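Local atomic coordinates of aspartokinase (Synechocystis, PDB entry 3L76), a protein that binds lysine and threonine and probably catalyses the ATP-dependent phosphorylation of the aspartate beta-carboxyl group, the first step toward both. Residues A[259-264]-A[416-421]; A[354-359]-A[398-403]; A[373-378]-A[410-415]; A[380-385]-A[405-410]. All coordinates share one frame; numbering follows the deposited sequence.

Contact 1 of 4, residues A[259-264]-A[416-421]; sequences KAVDGV and FGVTLS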
loop_
_atom_site.group_PDB
_atom_site.type_symbol
_atom_site.label_atom_id
_atom_site.label_comp_id
_atom_site.label_asym_id
_atom_site.label_seq_id
_atom_site.Cartn_x
_atom_site.Cartn_y
_atom_site.Cartn_z
ATOM N N LYS A 259 -3.015 -0.179 26.193
ATOM C CA LYS A 259 -3.171 -0.500 27.614
ATOM C C LYS A 259 -4.636 -0.789 27.921
ATOM O O LYS A 259 -5.510 0.001 27.578
ATOM C CB LYS A 259 -2.693 0.668 28.482
ATOM C CG LYS A 259 -1.326 0.476 29.128
ATOM C CD LYS A 259 -1.056 1.571 30.161
ATOM C CE LYS A 259 -1.680 2.897 29.729
ATOM N NZ LYS A 259 -1.376 4.001 30.686
ATOM N N ALA A 260 -4.914 -1.919 28.564
ATOM C CA ALA A 260 -6.285 -2.217 28.970
ATOM C C ALA A 260 -6.700 -1.252 30.067
ATOM O O ALA A 260 -7.817 -0.767 30.090
ATOM C CB ALA A 260 -6.405 -3.637 29.458
ATOM N N VAL A 261 -5.761 -0.946 30.950
ATOM C CA VAL A 261 -6.046 -0.164 32.128
ATOM C C VAL A 261 -5.214 1.106 32.169
ATOM O O VAL A 261 -3.999 1.056 32.128
ATOM C CB VAL A 261 -5.773 -1.002 33.392
ATOM C CG1 VAL A 261 -5.633 -0.105 34.636
ATOM C CG2 VAL A 261 -6.854 -2.066 33.550
ATOM N N ASP A 262 -5.895 2.239 32.257
ATOM C CA ASP A 262 -5.257 3.535 32.391
ATOM C C ASP A 262 -4.833 3.886 33.813
ATOM O O ASP A 262 -3.836 4.575 34.001
ATOM C CB ASP A 262 -6.195 4.621 31.913
ATOM C CG ASP A 262 -5.492 5.948 31.754
ATOM O OD1 ASP A 262 -4.401 5.996 31.137
ATOM O OD2 ASP A 262 -6.040 6.945 32.233
ATOM N N GLY A 263 -5.596 3.438 34.811
ATOM C CA GLY A 263 -5.316 3.842 36.174
ATOM C C GLY A 263 -5.885 2.979 37.274
ATOM O O GLY A 263 -6.804 2.208 37.057
ATOM N N VAL A 264 -5.307 3.110 38.463
ATOM C CA VAL A 264 -5.796 2.442 39.665
ATOM C C VAL A 264 -6.335 3.508 40.606
ATOM O O VAL A 264 -5.745 4.590 40.725
ATOM C CB VAL A 264 -4.674 1.668 40.439
ATOM C CG1 VAL A 264 -5.201 1.200 41.765
ATOM C CG2 VAL A 264 -4.192 0.472 39.677
ATOM N N PHE A 416 -0.920 -4.045 36.449
ATOM C CA PHE A 416 -1.374 -3.300 35.284
ATOM C C PHE A 416 -0.390 -2.199 34.851
ATOM O O PHE A 416 -0.686 -1.418 33.949
ATOM C CB PHE A 416 -2.747 -2.693 35.549
ATOM C CG PHE A 416 -3.843 -3.696 35.647
ATOM C CD1 PHE A 416 -4.321 -4.119 36.890
ATOM C CD2 PHE A 416 -4.411 -4.213 34.499
ATOM C CE1 PHE A 416 -5.343 -5.049 36.969
ATOM C CE2 PHE A 416 -5.434 -5.152 34.574
ATOM C CZ PHE A 416 -5.902 -5.569 35.809
ATOM N N GLY A 417 0.760 -2.128 35.512
ATOM C CA GLY A 417 1.772 -1.135 35.191
ATOM C C GLY A 417 1.321 0.315 35.183
ATOM O O GLY A 417 1.778 1.097 34.352
ATOM N N VAL A 418 0.451 0.687 36.119
ATOM C CA VAL A 418 -0.000 2.077 36.228
ATOM C C VAL A 418 0.210 2.642 37.646
ATOM O O VAL A 418 0.533 1.917 38.569
ATOM C CB VAL A 418 -1.460 2.187 35.823
ATOM C CG1 VAL A 418 -1.675 1.435 34.527
ATOM C CG2 VAL A 418 -2.336 1.606 36.912
ATOM N N THR A 419 0.037 3.934 37.850
ATOM C CA THR A 419 0.267 4.461 39.193
ATOM C C THR A 419 -1.054 4.842 39.859
ATOM O O THR A 419 -2.036 5.167 39.169
ATOM C CB THR A 419 1.240 5.647 39.152
ATOM O OG1 THR A 419 2.551 5.184 39.483
ATOM C CG2 THR A 419 0.835 6.721 40.156
ATOM N N LEU A 420 -1.100 4.778 41.189
ATOM C CA LEU A 420 -2.309 5.203 41.888
ATOM C C LEU A 420 -2.688 6.596 41.424
ATOM O O LEU A 420 -1.882 7.516 41.513
ATOM C CB LEU A 420 -2.101 5.240 43.400
ATOM C CG LEU A 420 -3.283 4.775 44.257
ATOM C CD1 LEU A 420 -3.028 5.139 45.708
ATOM C CD2 LEU A 420 -4.619 5.337 43.784
ATOM N N SER A 421 -3.909 6.749 40.925
ATOM C CA SER A 421 -4.415 8.067 40.574
ATOM C C SER A 421 -4.618 8.878 41.840
ATOM O O SER A 421 -4.742 8.318 42.923
ATOM C CB SER A 421 -5.712 7.976 39.772
ATOM O OG SER A 421 -5.483 7.319 38.536
HETATM O O HOH W 1 -2.599 -1.523 31.979
#

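Contact 2 of 4, residues A[354-359]-A[398-403]; sequences GIAKIA and CVIDQR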
loop_
_atom_site.group_PDB
_atom_site.type_symbol
_atom_site.label_atom_id
_atom_site.label_comp_id
_atom_site.label_asym_id
_atom_site.label_seq_id
_atom_site.Cartn_x
_atom_site.Cartn_y
_atom_site.Cartn_z
ATOM N N GLY A 354 -15.358 -0.422 58.124
ATOM C CA GLY A 354 -13.929 -0.561 57.852
ATOM C C GLY A 354 -13.599 -1.036 56.458
ATOM O O GLY A 354 -12.879 -2.005 56.282
ATOM N N ILE A 355 -14.154 -0.361 55.468
ATOM C CA ILE A 355 -14.000 -0.761 54.086
ATOM C C ILE A 355 -13.210 0.283 53.288
ATOM O O ILE A 355 -13.039 1.431 53.717
ATOM C CB ILE A 355 -15.366 -0.924 53.413
ATOM C CG1 ILE A 355 -16.174 0.371 53.553
ATOM C CG2 ILE A 355 -16.093 -2.094 54.013
ATOM C CD1 ILE A 355 -17.469 0.390 52.767
ATOM N N ALA A 356 -12.735 -0.130 52.121
ATOM C CA ALA A 356 -12.162 0.791 51.156
ATOM C C ALA A 356 -12.726 0.420 49.805
ATOM O O ALA A 356 -13.132 -0.727 49.579
ATOM C CB ALA A 356 -10.637 0.714 51.147
ATOM N N LYS A 357 -12.777 1.398 48.914
ATOM C CA LYS A 357 -13.116 1.131 47.525
ATOM C C LYS A 357 -11.863 1.197 46.652
ATOM O O LYS A 357 -11.108 2.176 46.698
ATOM C CB LYS A 357 -14.155 2.126 47.033
ATOM C CG LYS A 357 -14.566 1.862 45.606
ATOM C CD LYS A 357 -15.528 2.923 45.070
ATOM C CE LYS A 357 -14.934 4.323 45.177
ATOM N NZ LYS A 357 -15.745 5.275 44.392
ATOM N N ILE A 358 -11.613 0.140 45.891
ATOM C CA ILE A 358 -10.538 0.172 44.905
ATOM C C ILE A 358 -11.119 -0.053 43.527
ATOM O O ILE A 358 -12.167 -0.680 43.383
ATOM C CB ILE A 358 -9.434 -0.860 45.173
ATOM C CG1 ILE A 358 -10.019 -2.268 45.156
ATOM C CG2 ILE A 358 -8.765 -0.585 46.499
ATOM C CD1 ILE A 358 -9.025 -3.316 45.561
ATOM N N ALA A 359 -10.446 0.472 42.512
ATOM C CA ALA A 359 -10.913 0.297 41.140
ATOM C C ALA A 359 -9.776 0.253 40.145
ATOM O O ALA A 359 -8.679 0.786 40.386
ATOM C CB ALA A 359 -11.860 1.404 40.778
ATOM N N CYS A 398 -14.376 -2.473 43.423
ATOM C CA CYS A 398 -14.444 -3.533 44.412
ATOM C C CYS A 398 -14.446 -2.932 45.808
ATOM O O CYS A 398 -13.762 -1.941 46.075
ATOM C CB CYS A 398 -13.255 -4.479 44.277
ATOM S SG CYS A 398 -13.324 -5.604 42.887
ATOM N N VAL A 399 -15.228 -3.519 46.706
ATOM C CA VAL A 399 -15.165 -3.079 48.091
ATOM C C VAL A 399 -14.373 -4.119 48.839
ATOM O O VAL A 399 -14.585 -5.314 48.643
ATOM C CB VAL A 399 -16.561 -2.875 48.702
ATOM C CG1 VAL A 399 -16.446 -2.455 50.145
ATOM C CG2 VAL A 399 -17.322 -1.836 47.909
ATOM N N ILE A 400 -13.424 -3.667 49.653
ATOM C CA ILE A 400 -12.558 -4.587 50.394
ATOM C C ILE A 400 -12.364 -4.152 51.847
ATOM O O ILE A 400 -12.638 -3.011 52.227
ATOM C CB ILE A 400 -11.151 -4.715 49.757
ATOM C CG1 ILE A 400 -10.493 -3.345 49.639
ATOM C CG2 ILE A 400 -11.207 -5.382 48.381
ATOM C CD1 ILE A 400 -8.993 -3.431 49.535
ATOM N N ASP A 401 -11.891 -5.072 52.669
ATOM C CA ASP A 401 -11.500 -4.699 54.009
ATOM C C ASP A 401 -10.411 -3.629 53.941
ATOM O O ASP A 401 -9.364 -3.832 53.317
ATOM C CB ASP A 401 -10.971 -5.908 54.775
ATOM C CG ASP A 401 -10.909 -5.672 56.287
ATOM O OD1 ASP A 401 -10.305 -4.669 56.733
ATOM O OD2 ASP A 401 -11.455 -6.513 57.032
ATOM N N GLN A 402 -10.657 -2.503 54.607
ATOM C CA GLN A 402 -9.701 -1.401 54.667
ATOM C C GLN A 402 -8.283 -1.868 54.972
ATOM O O GLN A 402 -7.317 -1.307 54.466
ATOM C CB GLN A 402 -10.130 -0.372 55.712
ATOM C CG GLN A 402 -9.017 0.579 56.144
ATOM C CD GLN A 402 -8.380 1.300 54.974
ATOM O OE1 GLN A 402 -8.998 1.468 53.922
ATOM N NE2 GLN A 402 -7.135 1.726 55.147
ATOM N N ARG A 403 -8.148 -2.893 55.801
ATOM C CA ARG A 403 -6.811 -3.375 56.151
ATOM C C ARG A 403 -6.051 -3.996 54.972
ATOM O O ARG A 403 -4.839 -4.150 55.029
ATOM C CB ARG A 403 -6.886 -4.370 57.306
ATOM C CG ARG A 403 -7.175 -3.736 58.645
ATOM C CD ARG A 403 -7.489 -4.802 59.676
ATOM N NE ARG A 403 -8.646 -5.580 59.273
ATOM C CZ ARG A 403 -9.201 -6.519 60.019
ATOM N NH1 ARG A 403 -8.701 -6.785 61.214
ATOM N NH2 ARG A 403 -10.256 -7.180 59.563
#

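Contact 3 of 4, residues A[373-378]-A[410-415]; sequences AKMFKT and AALSNA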
loop_
_atom_site.group_PDB
_atom_site.type_symbol
_atom_site.label_atom_id
_atom_site.label_comp_id
_atom_site.label_asym_id
_atom_site.label_seq_id
_atom_site.Cartn_x
_atom_site.Cartn_y
_atom_site.Cartn_z
ATOM N N ALA A 373 -11.182 -10.179 35.144
ATOM C CA ALA A 373 -10.633 -11.430 35.647
ATOM C C ALA A 373 -9.227 -11.235 36.203
ATOM O O ALA A 373 -8.858 -11.797 37.240
ATOM C CB ALA A 373 -10.627 -12.466 34.548
ATOM N N LYS A 374 -8.434 -10.434 35.504
ATOM C CA LYS A 374 -7.079 -10.170 35.949
ATOM C C LYS A 374 -7.057 -9.314 37.217
ATOM O O LYS A 374 -6.213 -9.499 38.083
ATOM C CB LYS A 374 -6.268 -9.513 34.838
ATOM C CG LYS A 374 -4.842 -9.216 35.246
ATOM C CD LYS A 374 -4.098 -8.548 34.121
ATOM C CE LYS A 374 -2.678 -8.178 34.527
ATOM N NZ LYS A 374 -2.149 -7.124 33.618
ATOM N N MET A 375 -7.990 -8.380 37.332
ATOM C CA MET A 375 -8.142 -7.663 38.593
ATOM C C MET A 375 -8.374 -8.630 39.753
ATOM O O MET A 375 -7.640 -8.619 40.744
ATOM C CB MET A 375 -9.287 -6.670 38.525
ATOM C CG MET A 375 -9.384 -5.811 39.766
ATOM S SD MET A 375 -10.862 -4.793 39.765
ATOM C CE MET A 375 -10.505 -3.777 41.185
ATOM N N PHE A 376 -9.388 -9.476 39.614
ATOM C CA PHE A 376 -9.738 -10.468 40.646
ATOM C C PHE A 376 -8.601 -11.423 40.985
ATOM O O PHE A 376 -8.381 -11.737 42.152
ATOM C CB PHE A 376 -10.995 -11.261 40.244
ATOM C CG PHE A 376 -12.177 -10.385 39.855
ATOM C CD1 PHE A 376 -12.274 -9.065 40.309
ATOM C CD2 PHE A 376 -13.182 -10.876 39.036
ATOM C CE1 PHE A 376 -13.363 -8.260 39.955
ATOM C CE2 PHE A 376 -14.277 -10.087 38.668
ATOM C CZ PHE A 376 -14.376 -8.785 39.123
ATOM N N LYS A 377 -7.867 -11.877 39.973
ATOM C CA LYS A 377 -6.720 -12.760 40.204
ATOM C C LYS A 377 -5.620 -12.047 40.996
ATOM O O LYS A 377 -5.068 -12.600 41.944
ATOM C CB LYS A 377 -6.156 -13.278 38.879
ATOM C CG LYS A 377 -4.884 -14.113 39.017
ATOM C CD LYS A 377 -4.118 -14.214 37.686
ATOM C CE LYS A 377 -2.728 -14.838 37.861
ATOM N NZ LYS A 377 -2.786 -16.237 38.378
ATOM N N THR A 378 -5.311 -10.812 40.607
ATOM C CA THR A 378 -4.297 -10.023 41.292
ATOM C C THR A 378 -4.589 -9.896 42.779
ATOM O O THR A 378 -3.703 -10.098 43.600
ATOM C CB THR A 378 -4.171 -8.624 40.683
ATOM O OG1 THR A 378 -3.948 -8.747 39.279
ATOM C CG2 THR A 378 -3.005 -7.883 41.300
ATOM N N ALA A 410 -0.985 -1.936 45.754
ATOM C CA ALA A 410 0.361 -2.182 45.261
ATOM C C ALA A 410 0.289 -3.260 44.207
ATOM O O ALA A 410 0.938 -3.155 43.163
ATOM C CB ALA A 410 1.283 -2.623 46.380
ATOM N N ALA A 411 -0.507 -4.295 44.484
ATOM C CA ALA A 411 -0.623 -5.429 43.573
ATOM C C ALA A 411 -1.252 -5.039 42.252
ATOM O O ALA A 411 -0.825 -5.519 41.216
ATOM C CB ALA A 411 -1.407 -6.556 44.198
ATOM N N LEU A 412 -2.263 -4.178 42.295
ATOM C CA LEU A 412 -2.936 -3.748 41.082
ATOM C C LEU A 412 -2.050 -2.797 40.292
ATOM O O LEU A 412 -1.977 -2.854 39.066
ATOM C CB LEU A 412 -4.272 -3.084 41.418
ATOM C CG LEU A 412 -5.355 -4.028 41.935
ATOM C CD1 LEU A 412 -6.556 -3.240 42.392
ATOM C CD2 LEU A 412 -5.747 -5.021 40.853
ATOM N N SER A 413 -1.380 -1.924 41.022
ATOM C CA SER A 413 -0.455 -0.968 40.442
ATOM C C SER A 413 0.619 -1.696 39.612
ATOM O O SER A 413 0.870 -1.339 38.456
ATOM C CB SER A 413 0.160 -0.114 41.564
ATOM O OG SER A 413 1.061 0.835 41.033
ATOM N N ASN A 414 1.217 -2.733 40.199
ATOM C CA ASN A 414 2.208 -3.594 39.519
ATOM C C ASN A 414 1.658 -4.413 38.368
ATOM O O ASN A 414 2.246 -4.455 37.302
ATOM C CB ASN A 414 2.842 -4.582 40.498
ATOM C CG ASN A 414 4.129 -4.073 41.101
ATOM O OD1 ASN A 414 4.492 -2.909 40.938
ATOM N ND2 ASN A 414 4.833 -4.950 41.805
ATOM N N ALA A 415 0.548 -5.098 38.591
ATOM C CA ALA A 415 0.019 -5.990 37.569
ATOM C C ALA A 415 -0.417 -5.260 36.308
ATOM O O ALA A 415 -0.306 -5.792 35.221
ATOM C CB ALA A 415 -1.132 -6.819 38.103
#

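Contact 4 of 4, residues A[380-385]-A[405-410]; sequences ADVGVN and ADRAIA. With THR (threonine), chain D.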
loop_
_atom_site.group_PDB
_atom_site.type_symbol
_atom_site.label_atom_id
_atom_site.label_comp_id
_atom_site.label_asym_id
_atom_site.label_seq_id
_atom_site.Cartn_x
_atom_site.Cartn_y
_atom_site.Cartn_z
ATOM N N ALA A 380 -6.726 -11.851 44.512
ATOM C CA ALA A 380 -6.677 -13.209 45.059
ATOM C C ALA A 380 -5.250 -13.660 45.325
ATOM O O ALA A 380 -4.969 -14.274 46.350
ATOM C CB ALA A 380 -7.372 -14.191 44.142
ATOM N N ASP A 381 -4.344 -13.364 44.401
ATOM C CA ASP A 381 -2.968 -13.832 44.543
ATOM C C ASP A 381 -2.303 -13.170 45.730
ATOM O O ASP A 381 -1.353 -13.705 46.293
ATOM C CB ASP A 381 -2.152 -13.583 43.278
ATOM C CG ASP A 381 -2.543 -14.502 42.146
ATOM O OD1 ASP A 381 -3.025 -15.620 42.430
ATOM O OD2 ASP A 381 -2.367 -14.100 40.979
ATOM N N VAL A 382 -2.815 -12.012 46.133
ATOM C CA VAL A 382 -2.222 -11.320 47.265
ATOM C C VAL A 382 -3.082 -11.496 48.542
ATOM O O VAL A 382 -2.892 -10.825 49.560
ATOM C CB VAL A 382 -1.874 -9.841 46.895
ATOM C CG1 VAL A 382 -3.036 -8.909 47.147
ATOM C CG2 VAL A 382 -0.628 -9.383 47.618
ATOM N N GLY A 383 -4.015 -12.442 48.470
ATOM C CA GLY A 383 -4.814 -12.840 49.605
ATOM C C GLY A 383 -5.976 -11.938 50.013
ATOM O O GLY A 383 -6.516 -12.107 51.092
ATOM N N VAL A 384 -6.380 -10.980 49.189
ATOM C CA VAL A 384 -7.466 -10.102 49.625
ATOM C C VAL A 384 -8.821 -10.520 49.065
ATOM O O VAL A 384 -8.967 -10.741 47.864
ATOM C CB VAL A 384 -7.175 -8.570 49.429
ATOM C CG1 VAL A 384 -5.713 -8.324 49.101
ATOM C CG2 VAL A 384 -8.078 -7.949 48.406
ATOM N N ASN A 385 -9.790 -10.658 49.968
ATOM C CA ASN A 385 -11.131 -11.086 49.622
ATOM C C ASN A 385 -11.954 -9.927 49.073
ATOM O O ASN A 385 -11.910 -8.822 49.608
ATOM C CB ASN A 385 -11.837 -11.679 50.855
ATOM C CG ASN A 385 -13.234 -12.185 50.533
ATOM O OD1 ASN A 385 -13.393 -13.200 49.862
ATOM N ND2 ASN A 385 -14.252 -11.461 50.992
ATOM N N ALA A 405 -6.098 -2.796 51.915
ATOM C CA ALA A 405 -5.916 -1.749 50.912
ATOM C C ALA A 405 -4.480 -1.562 50.410
ATOM O O ALA A 405 -4.248 -1.432 49.213
ATOM C CB ALA A 405 -6.468 -0.414 51.429
ATOM N N ASP A 406 -3.513 -1.521 51.318
ATOM C CA ASP A 406 -2.112 -1.314 50.909
ATOM C C ASP A 406 -1.634 -2.393 49.962
ATOM O O ASP A 406 -1.056 -2.075 48.928
ATOM C CB ASP A 406 -1.145 -1.295 52.098
ATOM C CG ASP A 406 -0.739 0.099 52.507
ATOM O OD1 ASP A 406 -0.355 0.268 53.683
ATOM O OD2 ASP A 406 -0.805 1.019 51.665
ATOM N N ARG A 407 -1.851 -3.656 50.315
ATOM C CA ARG A 407 -1.329 -4.746 49.506
ATOM C C ARG A 407 -2.135 -4.896 48.230
ATOM O O ARG A 407 -1.600 -5.321 47.204
ATOM C CB ARG A 407 -1.188 -6.064 50.299
ATOM C CG ARG A 407 -2.469 -6.712 50.810
ATOM C CD ARG A 407 -2.208 -7.643 52.029
ATOM N NE ARG A 407 -0.843 -8.170 52.081
ATOM C CZ ARG A 407 -0.492 -9.413 51.749
ATOM N NH1 ARG A 407 -1.402 -10.290 51.349
ATOM N NH2 ARG A 407 0.780 -9.783 51.821
ATOM N N ALA A 408 -3.394 -4.487 48.283
ATOM C CA ALA A 408 -4.275 -4.579 47.128
ATOM C C ALA A 408 -3.897 -3.560 46.043
ATOM O O ALA A 408 -3.832 -3.884 44.851
ATOM C CB ALA A 408 -5.737 -4.407 47.554
ATOM N N ILE A 409 -3.648 -2.323 46.470
ATOM C CA ILE A 409 -3.265 -1.225 45.572
ATOM C C ILE A 409 -1.916 -1.461 44.942
ATOM O O ILE A 409 -1.696 -1.186 43.763
ATOM C CB ILE A 409 -3.130 0.097 46.327
ATOM C CG1 ILE A 409 -4.504 0.619 46.746
ATOM C CG2 ILE A 409 -2.371 1.146 45.466
ATOM C CD1 ILE A 409 -4.414 1.682 47.821
ATOM N N ALA A 410 -0.985 -1.936 45.754
ATOM C CA ALA A 410 0.361 -2.182 45.261
ATOM C C ALA A 410 0.289 -3.260 44.207
ATOM O O ALA A 410 0.938 -3.155 43.163
ATOM C CB ALA A 410 1.283 -2.623 46.380
HETATM N N THR D . -15.221 -13.247 47.871
HETATM C CA THR D . -15.011 -13.956 46.611
HETATM C C THR D . -13.649 -13.597 46.042
HETATM O O THR D . -12.974 -12.684 46.554
HETATM C CB THR D . -16.082 -13.620 45.563
HETATM O OG1 THR D . -16.049 -12.211 45.283
HETATM C CG2 THR D . -17.481 -14.036 46.059
HETATM O OXT THR D . -13.214 -14.229 45.069
#

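Contact 1 of 4, residues A[259-264]-A[416-421]
In this contact the loop that leaves helix 405-415 of an ACT domain folds over a classic beta bulge at Asp262 and Gly263. Phe416 and Val418 meet Val261 and Val264. The side chains of Val261 and Phe416 cross at about a right angle; Val261 CG2 meets the ring obliquely, 3.4 Å from Phe416 CD2. Phe416 CG stands anti to its carbonyl carbon (chi1 -69°), which brings the ring against Val261. Gly417 ends the helix in a Schellman motif and turns the chain. Val418 then sets CG2 against Val264 CG2 at 3.5 Å, while Val418 CG1 lies by the Val261 carbonyl. Water 1 donates to Val261 O (2.9 Å) and Phe416 O (2.7 Å). Ser421 N gives a nearly straight bond of 2.8 Å to Val264 O, close to the C=O axis. Replacing Phe416 by alanine is likely to leave Val261 CG2 without its aromatic neighbour and Lys374 without its cation-pi partner. Asp262 turns from the loop and pairs with Arg222 in helix 215-224 of the kinase region. The bulge faces Ala361 in strand 348-361. Val261 and Phe416 also rest on Ile360 of that strand, Val261 reaches Ile371 of helix 371-381, and Val264 packs on Leu412 of helix 405-415.

Contact 2 of 4, residues A[354-359]-A[398-403]
Strands 355-359 and 398-401 run antiparallel, with their axes 4.6 Å apart at closest and their N-to-C directions at 143°. They are neighbouring strands in the sheet of an ACT domain, a fold with helices packed on one side of an antiparallel sheet. Ala356 and Ile400 form a hydrogen-bonded pair: Ala356 N reaches Ile400 O at 2.9 Å, and Ile400 N reaches Ala356 O at 3.0 Å. Ile358 and Cys398 form the next such pair, with Cys398 N to Ile358 O at 2.8 Å. Lys357 and Val399 are the non-hydrogen-bonded pair between them. At the far end Gln402 N bonds to Gly354 O, tilted from the carbonyl plane.

Ala356, Ile358, Cys398 and Ile400 face the helices. Ile358 and Ile400 cross at about a right angle, and their CD1 atoms meet at 4.0 Å. With CG1 between the backbone N and the carbonyl carbon (chi1 60° and 56°), both chains bring CD1 to the meeting point. Ala408 of helix 405-415 packs on both, and Cys398 touches Met375 and Phe376 of helix 371-381. Lys357 and Val399 point to the other face. There Lys357 NZ pairs with Asp300 and Glu565, both residues of a lysine pocket. Val399 CG1 lies 3.8 Å from Ile355 CB.

Where the strand ends, Asp401 forms an Asx turn: its OD1 accepts from Arg403 N. Arg403 also grips this carboxylate side-on, NE to Asp401 OD1 and NH2 to Asp401 OD2 at 2.9 Å.

Contact 3 of 4, residues A[373-378]-A[410-415]
Helices 373-378 and 410-415 pack with their axes 9.8 Å apart at closest and their N-to-C directions at 133°. The backbones come nearest at Thr378 and Ala411, whose CA atoms are 6.3 Å apart. Small side chains fill this place. Thr378 points at the other helix and sets CG2 against Ala411 CB at 3.6 Å. Its OG1 stands beside the backbone N (chi1 -54°). From there it turns back to its own helix and bonds to Lys374 O at 2.7 Å. Thr378 N takes the same oxygen from the opposite face of the carbonyl plane. The hydroxyl is thus satisfied within the apolar seam, with Ala415 CB alongside.

Deeper in, Leu412 CD2 touches both Met375 CG and Thr378 CB, each at 3.9 Å. At the outer end the extended chain of Lys374 spans the gap, and NZ bonds to Ala415 O at 2.8 Å. The ammonium comes from above the carbonyl plane, not along a lone pair. Ala415 lies in the last turn of its helix, so the positive charge probably interacts well with the helix C-terminus.

On the inner side Met375 rests on Ile360 and Cys398, and Leu412 rests on Ile358, all in the sheet. Two helices, running roughly in opposite directions on one face of an antiparallel sheet, fit the ferredoxin-like beta-alpha-beta-beta-alpha-beta fold of ACT domains.

Contact 4 of 4, residues A[380-385]-A[405-410]
An arginine side chain lies along a helix-ending turn here with no clear hydrogen bond across the contact. Arg407 slides past Val382 in the opposite direction, and one face of its guanidinium lies against Val382 CG2, 3.9 Å from Arg407 NH1. The NH1 atom is also modelled next to Val382 O, but too close and at too poor an angle to be trusted. Arg407 has two deposited conformers, so its outer end is uncertain.

The inner part is plain apolar contact. Val384 CG1 lies 4.0 Å from Arg407 CG and 4.2 Å from Ala408 CB. The turn itself is a Schellman motif with Gly383 at positive phi. Gly383 N bonds to Ala380 O at 3.0 Å, and Val384 N bonds to Leu379 O.

Beyond the turn the chain enters a threonine pocket. The Asn385 side chain extends away from its backbone N (chi1 -178°), which carries OD1 to the amino N of the bound threonine, where it accepts a hydrogen bond of 2.7 Å. Asn385 ND2 bonds to Asp454, which also binds the ligand. With a leucine in place of Asn385, the ligand amino group would probably lose an acceptor and Asp454 its donor.

Among the neighbouring elements, Val384 and Ala408 both touch Leu379 of helix 371-381 and Ile400 of strand 395-401. Ala405, on another side of helix 405-415, packs on Tyr266 of strand 263-267.

Overall arrangement
Contact 2 is the most buried of the four and the one built on paired strands; its chemistry is backbone hydrogen bonds and aliphatic side chains. Contacts 3 and 4 join the same two helices, 371-381 and 405-415, which lie on that sheet, and they share Ala410. Contact 3 is an apolar seam closed by one lysine bond, while contact 4 runs out to an exposed arginine and the threonine site. Contact 1 is partly buried and mixes valine packing with a water bridge. It joins contact 3 through Phe416 on Lys374, and contact 2 through adjacent strands. Contacts 2, 3 and 4 all lie within the chain loop that contact 1 closes.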